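PDB 3NGW: molybdopterin-guanine dinucleotide biosynthesis protein A (MobA) from Archaeoglobus fulgidus, which probably transfers a guanine nucleotide from GTP to molybdopterin, in a metal-dependent step of molybdenum cofactor biosynthesis. Local coordinates for residues V5-V10 against E48-K53; E30-K35 against T41-R46. One frame throughout, in Å; residues are numbered along the deposited sequence.

Contact 1. Residues V5-V10 against E48-K53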
loop_
_atom_site.group_PDB
_atom_site.type_symbol
_atom_site.label_atom_id
_atom_site.label_comp_id
_atom_site.label_asym_id
_atom_site.label_seq_id
_atom_site.Cartn_x
_atom_site.Cartn_y
_atom_site.Cartn_z
ATOM N N VAL A 5 -5.009 -1.758 1.317
ATOM C CA VAL A 5 -4.025 -1.190 2.232
ATOM C C VAL A 5 -3.174 -2.300 2.851
ATOM O O VAL A 5 -3.696 -3.205 3.501
ATOM C CB VAL A 5 -4.724 -0.375 3.346
ATOM C CG1 VAL A 5 -3.686 0.354 4.208
ATOM C CG2 VAL A 5 -5.687 0.641 2.714
ATOM N N LEU A 6 -1.865 -2.237 2.621
ATOM C CA LEU A 6 -0.944 -3.241 3.146
ATOM C C LEU A 6 -0.563 -2.871 4.581
ATOM O O LEU A 6 0.174 -1.909 4.797
ATOM C CB LEU A 6 0.308 -3.314 2.261
ATOM C CG LEU A 6 0.107 -3.564 0.763
ATOM C CD1 LEU A 6 1.451 -3.538 0.058
ATOM C CD2 LEU A 6 -0.578 -4.899 0.532
ATOM N N VAL A 7 -1.060 -3.635 5.555
ATOM C CA VAL A 7 -0.790 -3.356 6.968
ATOM C C VAL A 7 -0.067 -4.481 7.706
ATOM O O VAL A 7 -0.017 -4.490 8.936
ATOM C CB VAL A 7 -2.107 -3.052 7.742
ATOM C CG1 VAL A 7 -2.937 -2.028 6.982
ATOM C CG2 VAL A 7 -2.901 -4.332 7.970
ATOM N N GLY A 8 0.497 -5.421 6.958
ATOM C CA GLY A 8 1.194 -6.529 7.587
ATOM C C GLY A 8 2.637 -6.229 7.934
ATOM O O GLY A 8 3.355 -7.075 8.479
ATOM N N GLY A 9 3.066 -5.016 7.612
ATOM C CA GLY A 9 4.428 -4.624 7.896
ATOM C C GLY A 9 4.766 -4.724 9.371
ATOM O O GLY A 9 4.041 -4.219 10.228
ATOM N N VAL A 10 5.870 -5.394 9.670
ATOM C CA VAL A 10 6.316 -5.530 11.047
ATOM C C VAL A 10 7.409 -4.483 11.272
ATOM O O VAL A 10 8.480 -4.546 10.667
ATOM C CB VAL A 10 6.864 -6.953 11.324
ATOM C CG1 VAL A 10 7.901 -7.337 10.274
ATOM C CG2 VAL A 10 7.467 -7.010 12.716
ATOM N N GLU A 48 -3.570 -14.646 8.728
ATOM C CA GLU A 48 -4.910 -14.700 9.299
ATOM C C GLU A 48 -4.921 -14.330 10.777
ATOM O O GLU A 48 -5.906 -13.803 11.294
ATOM C CB GLU A 48 -5.490 -16.100 9.083
ATOM C CG GLU A 48 -6.876 -16.314 9.658
ATOM C CD GLU A 48 -7.529 -17.594 9.148
ATOM O OE1 GLU A 48 -6.852 -18.644 9.099
ATOM O OE2 GLU A 48 -8.730 -17.555 8.805
ATOM N N LYS A 49 -3.814 -14.601 11.452
ATOM C CA LYS A 49 -3.678 -14.291 12.865
ATOM C C LYS A 49 -3.854 -12.780 13.075
ATOM O O LYS A 49 -4.622 -12.346 13.932
ATOM C CB LYS A 49 -2.302 -14.757 13.340
ATOM C CG LYS A 49 -2.024 -14.585 14.819
ATOM C CD LYS A 49 -0.830 -15.441 15.261
ATOM C CE LYS A 49 0.457 -15.077 14.524
ATOM N NZ LYS A 49 1.619 -15.838 15.062
ATOM N N GLN A 50 -3.146 -11.986 12.279
ATOM C CA GLN A 50 -3.246 -10.539 12.372
ATOM C C GLN A 50 -4.658 -10.078 11.989
ATOM O O GLN A 50 -5.225 -9.191 12.622
ATOM C CB GLN A 50 -2.206 -9.870 11.458
ATOM C CG GLN A 50 -2.362 -8.355 11.390
ATOM C CD GLN A 50 -1.268 -7.677 10.619
ATOM O OE1 GLN A 50 -0.853 -8.152 9.564
ATOM N NE2 GLN A 50 -0.797 -6.547 11.132
ATOM N N ALA A 51 -5.222 -10.686 10.951
ATOM C CA ALA A 51 -6.567 -10.337 10.506
ATOM C C ALA A 51 -7.545 -10.565 11.645
ATOM O O ALA A 51 -8.456 -9.769 11.858
ATOM C CB ALA A 51 -6.964 -11.185 9.298
ATOM N N GLU A 52 -7.367 -11.656 12.382
ATOM C CA GLU A 52 -8.262 -11.934 13.498
ATOM C C GLU A 52 -8.104 -10.896 14.605
ATOM O O GLU A 52 -9.096 -10.430 15.162
ATOM C CB GLU A 52 -8.016 -13.333 14.070
ATOM C CG GLU A 52 -8.670 -14.467 13.301
ATOM C CD GLU A 52 -8.463 -15.809 13.986
ATOM O OE1 GLU A 52 -8.855 -15.933 15.170
ATOM O OE2 GLU A 52 -7.911 -16.739 13.353
ATOM N N LYS A 53 -6.867 -10.526 14.923
ATOM C CA LYS A 53 -6.654 -9.536 15.974
ATOM C C LYS A 53 -7.177 -8.164 15.565
ATOM O O LYS A 53 -7.793 -7.467 16.364
ATOM C CB LYS A 53 -5.174 -9.458 16.356
ATOM C CG LYS A 53 -4.667 -10.742 17.011
ATOM C CD LYS A 53 -3.144 -10.781 17.162
ATOM C CE LYS A 53 -2.688 -12.117 17.754
ATOM N NZ LYS A 53 -1.206 -12.281 17.838
#
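Gln-50 NE2 donates to the backbone oxygen Val-7 O at 3.1 Å, a weak hydrogen bond bent to 135° at the proton, while OE1 of the same buried amide accepts the backbone N-H of Arg-46. With two different groups claiming its two ends, the amide is probably kept from flipping. It gets there on an extended chain: CG lies anti to the backbone N (chi1 174°) and the next bond is again near 180°, which carries the amide straight off helix 48-55 to the turn beyond strand 2-6. Gln-50 OE1 also sits 3.3 Å from Gly-8 CA. Val-7 adds little of its side chain, its CG2 staying 4.4 Å from Gln-50 NE2. With an alanine here in place of Gln-50, Val-7 O and Arg-46 N would probably be left without their amide partner, and a gap would open beside Gly-8. Arg-46 braces the same turn through NH1, bound to Gly-8 O, and Asp-47 OD2 holds Gln-50 N in the first turn of the helix. The turn follows strand 2-6 and belongs to the glycine-rich segment that in MobA relatives takes part in nucleotide binding. Strand 2-6 lies between strands 40-44 and 86-90, and helix 48-55, which follows 40-44 after a short link, lies by the turn after 2-6.

Contact 2. Residues E30-K35 against T41-R46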
loop_
_atom_site.group_PDB
_atom_site.type_symbol
_atom_site.label_atom_id
_atom_site.label_comp_id
_atom_site.label_asym_id
_atom_site.label_seq_id
_atom_site.Cartn_x
_atom_site.Cartn_y
_atom_site.Cartn_z
ATOM N N GLU A 30 -5.499 3.214 12.760
ATOM C CA GLU A 30 -6.698 4.045 12.802
ATOM C C GLU A 30 -6.583 5.178 11.789
ATOM O O GLU A 30 -7.589 5.682 11.292
ATOM C CB GLU A 30 -6.921 4.576 14.220
ATOM C CG GLU A 30 -6.830 3.454 15.242
ATOM C CD GLU A 30 -7.237 3.846 16.651
ATOM O OE1 GLU A 30 -7.049 5.025 17.039
ATOM O OE2 GLU A 30 -7.723 2.946 17.376
ATOM N N TRP A 31 -5.354 5.563 11.472
ATOM C CA TRP A 31 -5.126 6.602 10.483
ATOM C C TRP A 31 -5.614 6.157 9.106
ATOM O O TRP A 31 -6.367 6.875 8.454
ATOM C CB TRP A 31 -3.641 6.931 10.383
ATOM C CG TRP A 31 -3.210 8.095 11.205
ATOM C CD1 TRP A 31 -2.966 8.118 12.553
ATOM C CD2 TRP A 31 -2.954 9.421 10.726
ATOM N NE1 TRP A 31 -2.571 9.383 12.942
ATOM C CE2 TRP A 31 -2.560 10.199 11.843
ATOM C CE3 TRP A 31 -3.027 10.028 9.464
ATOM C CZ2 TRP A 31 -2.230 11.556 11.726
ATOM C CZ3 TRP A 31 -2.698 11.381 9.350
ATOM C CH2 TRP A 31 -2.310 12.128 10.477
ATOM N N VAL A 32 -5.171 4.979 8.663
ATOM C CA VAL A 32 -5.559 4.460 7.353
ATOM C C VAL A 32 -7.008 3.976 7.331
ATOM O O VAL A 32 -7.663 4.016 6.296
ATOM C CB VAL A 32 -4.594 3.324 6.877
ATOM C CG1 VAL A 32 -3.184 3.886 6.726
ATOM C CG2 VAL A 32 -4.595 2.160 7.861
ATOM N N LEU A 33 -7.505 3.535 8.480
ATOM C CA LEU A 33 -8.882 3.086 8.598
ATOM C C LEU A 33 -9.775 4.265 8.214
ATOM O O LEU A 33 -10.614 4.149 7.320
ATOM C CB LEU A 33 -9.153 2.646 10.038
ATOM C CG LEU A 33 -9.636 1.223 10.352
ATOM C CD1 LEU A 33 -9.178 0.234 9.311
ATOM C CD2 LEU A 33 -9.118 0.819 11.738
ATOM N N GLU A 34 -9.569 5.405 8.875
ATOM C CA GLU A 34 -10.330 6.630 8.603
ATOM C C GLU A 34 -10.185 7.116 7.175
ATOM O O GLU A 34 -11.170 7.425 6.513
ATOM C CB GLU A 34 -9.853 7.776 9.501
ATOM C CG GLU A 34 -10.352 7.749 10.912
ATOM C CD GLU A 34 -9.721 8.846 11.771
ATOM O OE1 GLU A 34 -9.558 9.983 11.276
ATOM O OE2 GLU A 34 -9.410 8.567 12.946
ATOM N N LYS A 35 -8.938 7.201 6.725
ATOM C CA LYS A 35 -8.614 7.701 5.390
ATOM C C LYS A 35 -9.204 6.923 4.208
ATOM O O LYS A 35 -9.589 7.524 3.208
ATOM C CB LYS A 35 -7.087 7.789 5.239
ATOM C CG LYS A 35 -6.618 8.228 3.859
ATOM C CD LYS A 35 -5.105 8.154 3.697
ATOM C CE LYS A 35 -4.379 9.310 4.366
ATOM N NZ LYS A 35 -4.463 9.231 5.839
ATOM N N THR A 41 -12.523 -0.698 0.107
ATOM C CA THR A 41 -11.236 -1.073 0.665
ATOM C C THR A 41 -11.119 -2.377 1.440
ATOM O O THR A 41 -12.054 -2.797 2.107
ATOM C CB THR A 41 -10.784 0.061 1.604
ATOM O OG1 THR A 41 -10.898 1.306 0.907
ATOM C CG2 THR A 41 -9.365 -0.144 2.073
ATOM N N VAL A 42 -9.959 -3.016 1.327
ATOM C CA VAL A 42 -9.652 -4.210 2.105
ATOM C C VAL A 42 -8.288 -3.928 2.703
ATOM O O VAL A 42 -7.468 -3.243 2.101
ATOM C CB VAL A 42 -9.569 -5.521 1.269
ATOM C CG1 VAL A 42 -10.920 -5.853 0.686
ATOM C CG2 VAL A 42 -8.508 -5.398 0.185
ATOM N N PHE A 43 -8.067 -4.431 3.906
ATOM C CA PHE A 43 -6.797 -4.249 4.576
ATOM C C PHE A 43 -6.114 -5.604 4.559
ATOM O O PHE A 43 -6.617 -6.573 5.135
ATOM C CB PHE A 43 -7.043 -3.754 5.993
ATOM C CG PHE A 43 -7.658 -2.388 6.043
ATOM C CD1 PHE A 43 -6.858 -1.248 6.082
ATOM C CD2 PHE A 43 -9.040 -2.238 5.981
ATOM C CE1 PHE A 43 -7.435 0.036 6.055
ATOM C CE2 PHE A 43 -9.627 -0.972 5.953
ATOM C CZ PHE A 43 -8.825 0.169 5.988
ATOM N N VAL A 44 -4.979 -5.667 3.870
ATOM C CA VAL A 44 -4.230 -6.906 3.724
ATOM C C VAL A 44 -3.212 -7.135 4.833
ATOM O O VAL A 44 -2.201 -6.438 4.927
ATOM C CB VAL A 44 -3.506 -6.944 2.370
ATOM C CG1 VAL A 44 -2.903 -8.332 2.142
ATOM C CG2 VAL A 44 -4.482 -6.582 1.261
ATOM N N CYS A 45 -3.496 -8.130 5.664
ATOM C CA CYS A 45 -2.644 -8.489 6.792
ATOM C C CYS A 45 -1.589 -9.503 6.389
ATOM O O CYS A 45 -1.716 -10.161 5.355
ATOM C CB CYS A 45 -3.502 -9.071 7.916
ATOM S SG CYS A 45 -4.885 -8.012 8.373
ATOM N N ARG A 46 -0.556 -9.644 7.212
ATOM C CA ARG A 46 0.519 -10.593 6.921
ATOM C C ARG A 46 0.074 -12.044 7.055
ATOM O O ARG A 46 0.646 -12.928 6.420
ATOM C CB ARG A 46 1.712 -10.332 7.834
ATOM C CG ARG A 46 1.363 -10.337 9.287
ATOM C CD ARG A 46 2.587 -10.163 10.136
ATOM N NE ARG A 46 2.182 -9.956 11.514
ATOM C CZ ARG A 46 1.982 -8.765 12.067
ATOM N NH1 ARG A 46 2.168 -7.654 11.361
ATOM N NH2 ARG A 46 1.561 -8.692 13.323
#
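Helix segment 30-35 passes over strand segment 41-46 in a broadly opposed direction, nearest at Leu-33 and Phe-43, whose CA atoms are 8.6 Å apart. Phe-43 points its side chain at the helix, with CG anti to its own carbonyl carbon (chi1 -65°), and its ring meets the side chains of Val-32 and Leu-33. Leu-33 starts off pointing away, but its end swings back and lays CD1 over one ring face. This is a CH-pi contact, with Leu-33 CD1 3.7 Å from the centroid of the Phe-43 ring and 25° off the ring normal. The methyl is displaced toward the rim, and the closest pair, Leu-33 CD1 to Phe-43 CZ, is tight at 3.3 Å. On the opposite face lies Thr-41 CG2, from two residues back on the same strand, so the ring is sandwiched between a methyl of the helix and one of its own strand. Val-32 runs alongside Phe-43 in the opposite sense, its CG2 4.0 Å from Phe-43 CE1, and also touches Val-5 and Ile-91. Beyond the helix, Val-5 touches the ring, and Ala-60 packs on the Phe-43 side chain. No hydrogen bond joins the two segments: the backbone of Phe-43 is instead paired with Glu-61 and Ile-63 in the sheet. Helix and strand are therefore held here by dispersion and the burial of hydrocarbon, with the aromatic face accepting the methyl.

In the fold
Both contacts are buried and share the parallel pair of strands 2-6 and 40-44, joined directly by backbone bonds such as Val-5 N to Val-42 O at 3.0 Å. Contact 2 packs the connecting helix 28-36 of this beta-alpha-beta unit on the sheet, nearer the centre of the chain (about 9 Å between centres), and is apolar. Contact 1, about 13 Å out, lies where the strands end in loops; there a side-chain amide meets backbone polar groups of the turn. Cys-45, in segment 41-46, reaches contact 1, its CB 3.3 Å from Gln-50 OE1. At contact 2 helix meets strand through hydrocarbon; at contact 1 a weak hydrogen bond, beside those of Arg-46, probably ties turn to helix.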